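Local coordinates for protein Maltose/maltodextrin transport permease homologue (Bdellovibrio bacteriovorus HD100, PDB 6FFL) that probably binds maltose and maltodextrins through this solute-binding domain, seen here with maltotriose, and carries them across the membrane as part of an ABC transporter, at residues A98-D102 with G103-M107. Numbering follows the deposited sequence.
Sequences APVYD and GKHYM
Tyr101 and Lys104 pair their backbones to close a beta hairpin with a two-residue loop. Tyr101 N donates to Lys104 O at 3.0 Å, nearly straight and in the carbonyl plane. The return bond, from Lys104 N to Tyr101 O, is equally short, but its donor lies well above the carbonyl plane. Asp102 and Gly103 form the type I' turn between them, both with positive phi. Tyr101 O also lies at the edge of the Tyr106 ring, near its plane and 3.5 Å from Tyr106 CE2. The two tyrosine rings touch only lightly, with Tyr106 CE2 at the edge of the Tyr101 ring. Water 4 links Asp102 OD2 to Tyr106 OH.

The side chains of Val100 and His105 meet on the other face of the hairpin. Val100 CG1 is anti to the backbone N (chi1 172°) and packs on Gly103 CA at 3.7 Å. Val100 CG2 approaches the imidazole obliquely, 3.5 Å from His105 NE2. His105 CG is anti to its own carbonyl carbon (chi1 -70°), which swings the ring back toward Ala98. There His105 CD2 lies 3.2 Å from Ala98 O, which sits at the ring edge. Water 1 joins Ala98 O to NE2, while ND1 bonds to Asp82, so both ring nitrogens are held and the ring's rotation is fixed. At Pro99 and Tyr106 the backbones stand apart, and waters bridge them. Water 3 lies within hydrogen-bonding distance of Pro99 O and Lys104 O and accepts from Tyr106 N; water 2 joins Pro99 O to Met107 N.

The hairpin lies at the margin of the mixed sheet of one lobe of this periplasmic binding protein fold. Phe90 stacks on His105, helix 69-74 packs against Tyr101, Tyr106 and Met107, and strand 104-109 continues antiparallel beside strand 266-274.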
loop_
_atom_site.group_PDB
_atom_site.type_symbol
_atom_site.label_atom_id
_atom_site.label_comp_id
_atom_site.label_asym_id
_atom_site.label_seq_id
_atom_site.Cartn_x
_atom_site.Cartn_y
_atom_site.Cartn_z
ATOM N N ALA A 98 4.583 -0.800 -13.880
ATOM C CA ALA A 98 5.053 0.368 -14.631
ATOM C C ALA A 98 3.855 1.146 -15.143
ATOM O O ALA A 98 3.627 1.235 -16.353
ATOM C CB ALA A 98 5.964 -0.066 -15.779
ATOM N N PRO A 99 3.065 1.736 -14.237
ATOM C CA PRO A 99 1.854 2.447 -14.666
ATOM C C PRO A 99 2.217 3.643 -15.528
ATOM O O PRO A 99 3.168 4.366 -15.234
ATOM C CB PRO A 99 1.205 2.888 -13.348
ATOM C CG PRO A 99 2.330 2.932 -12.360
ATOM C CD PRO A 99 3.270 1.812 -12.780
ATOM N N VAL A 100 1.440 3.845 -16.591
ATOM C CA VAL A 100 1.667 4.924 -17.546
ATOM C C VAL A 100 0.917 6.165 -17.085
ATOM O O VAL A 100 -0.215 6.087 -16.590
ATOM C CB VAL A 100 1.226 4.500 -18.963
ATOM C CG1 VAL A 100 1.281 5.675 -19.945
ATOM C CG2 VAL A 100 2.092 3.355 -19.461
ATOM N N TYR A 101 1.551 7.321 -17.243
ATOM C CA TYR A 101 0.907 8.589 -16.951
ATOM C C TYR A 101 1.361 9.586 -18.000
ATOM O O TYR A 101 2.563 9.709 -18.250
ATOM C CB TYR A 101 1.251 9.100 -15.544
ATOM C CG TYR A 101 0.688 10.488 -15.318
ATOM C CD1 TYR A 101 -0.682 10.679 -15.189
ATOM C CD2 TYR A 101 1.511 11.601 -15.285
ATOM C CE1 TYR A 101 -1.219 11.935 -15.016
ATOM C CE2 TYR A 101 0.982 12.875 -15.115
ATOM C CZ TYR A 101 -0.387 13.029 -14.976
ATOM O OH TYR A 101 -0.936 14.276 -14.805
ATOM N N ASP A 102 0.407 10.276 -18.627
ATOM C CA ASP A 102 0.732 11.250 -19.667
ATOM C C ASP A 102 1.554 10.597 -20.773
ATOM O O ASP A 102 2.471 11.204 -21.328
ATOM C CB ASP A 102 1.466 12.455 -19.061
ATOM C CG ASP A 102 1.446 13.683 -19.959
ATOM O OD1 ASP A 102 0.595 13.765 -20.870
ATOM O OD2 ASP A 102 2.306 14.567 -19.746
ATOM N N GLY A 103 1.263 9.328 -21.053
ATOM C CA GLY A 103 1.923 8.599 -22.112
ATOM C C GLY A 103 3.336 8.146 -21.830
ATOM O O GLY A 103 3.984 7.621 -22.740
ATOM N N LYS A 104 3.838 8.313 -20.607
ATOM C CA LYS A 104 5.221 7.976 -20.295
ATOM C C LYS A 104 5.297 7.112 -19.044
ATOM O O LYS A 104 4.364 7.055 -18.234
ATOM C CB LYS A 104 6.080 9.233 -20.085
ATOM C CG LYS A 104 6.219 10.100 -21.338
ATOM C CD LYS A 104 6.769 11.486 -21.017
ATOM C CE LYS A 104 6.254 12.530 -22.003
ATOM N NZ LYS A 104 7.040 13.798 -21.946
ATOM N N HIS A 105 6.453 6.464 -18.882
ATOM C CA HIS A 105 6.752 5.637 -17.713
ATOM C C HIS A 105 7.627 6.430 -16.749
ATOM O O HIS A 105 8.788 6.704 -17.055
ATOM C CB HIS A 105 7.485 4.357 -18.108
ATOM C CG HIS A 105 6.647 3.359 -18.845
ATOM N ND1 HIS A 105 6.778 3.136 -20.198
ATOM C CD2 HIS A 105 5.697 2.495 -18.412
ATOM C CE1 HIS A 105 5.934 2.190 -20.571
ATOM N NE2 HIS A 105 5.266 1.784 -19.507
ATOM N N TYR A 106 7.104 6.746 -15.563
ATOM C CA TYR A 106 7.907 7.466 -14.585
ATOM C C TYR A 106 8.405 6.583 -13.448
ATOM O O TYR A 106 9.187 7.057 -12.616
ATOM C CB TYR A 106 7.109 8.655 -14.010
ATOM C CG TYR A 106 6.892 9.771 -15.025
ATOM C CD1 TYR A 106 7.895 10.692 -15.295
ATOM C CD2 TYR A 106 5.684 9.899 -15.697
ATOM C CE1 TYR A 106 7.698 11.724 -16.221
ATOM C CE2 TYR A 106 5.480 10.911 -16.624
ATOM C CZ TYR A 106 6.483 11.815 -16.876
ATOM O OH TYR A 106 6.268 12.815 -17.793
ATOM N N MET A 107 7.986 5.316 -13.391
ATOM C CA MET A 107 8.295 4.459 -12.260
ATOM C C MET A 107 8.445 3.023 -12.744
ATOM O O MET A 107 7.709 2.593 -13.635
ATOM C CB MET A 107 7.185 4.539 -11.198
ATOM C CG MET A 107 7.281 3.478 -10.134
ATOM S SD MET A 107 5.969 3.553 -8.900
ATOM C CE MET A 107 6.384 5.072 -8.026
HETATM O O HOH W 1 3.728 -0.590 -18.672
HETATM O O HOH W 2 5.931 3.893 -15.195
HETATM O O HOH W 3 4.279 6.876 -15.451
HETATM O O HOH W 4 3.911 14.830 -17.534
#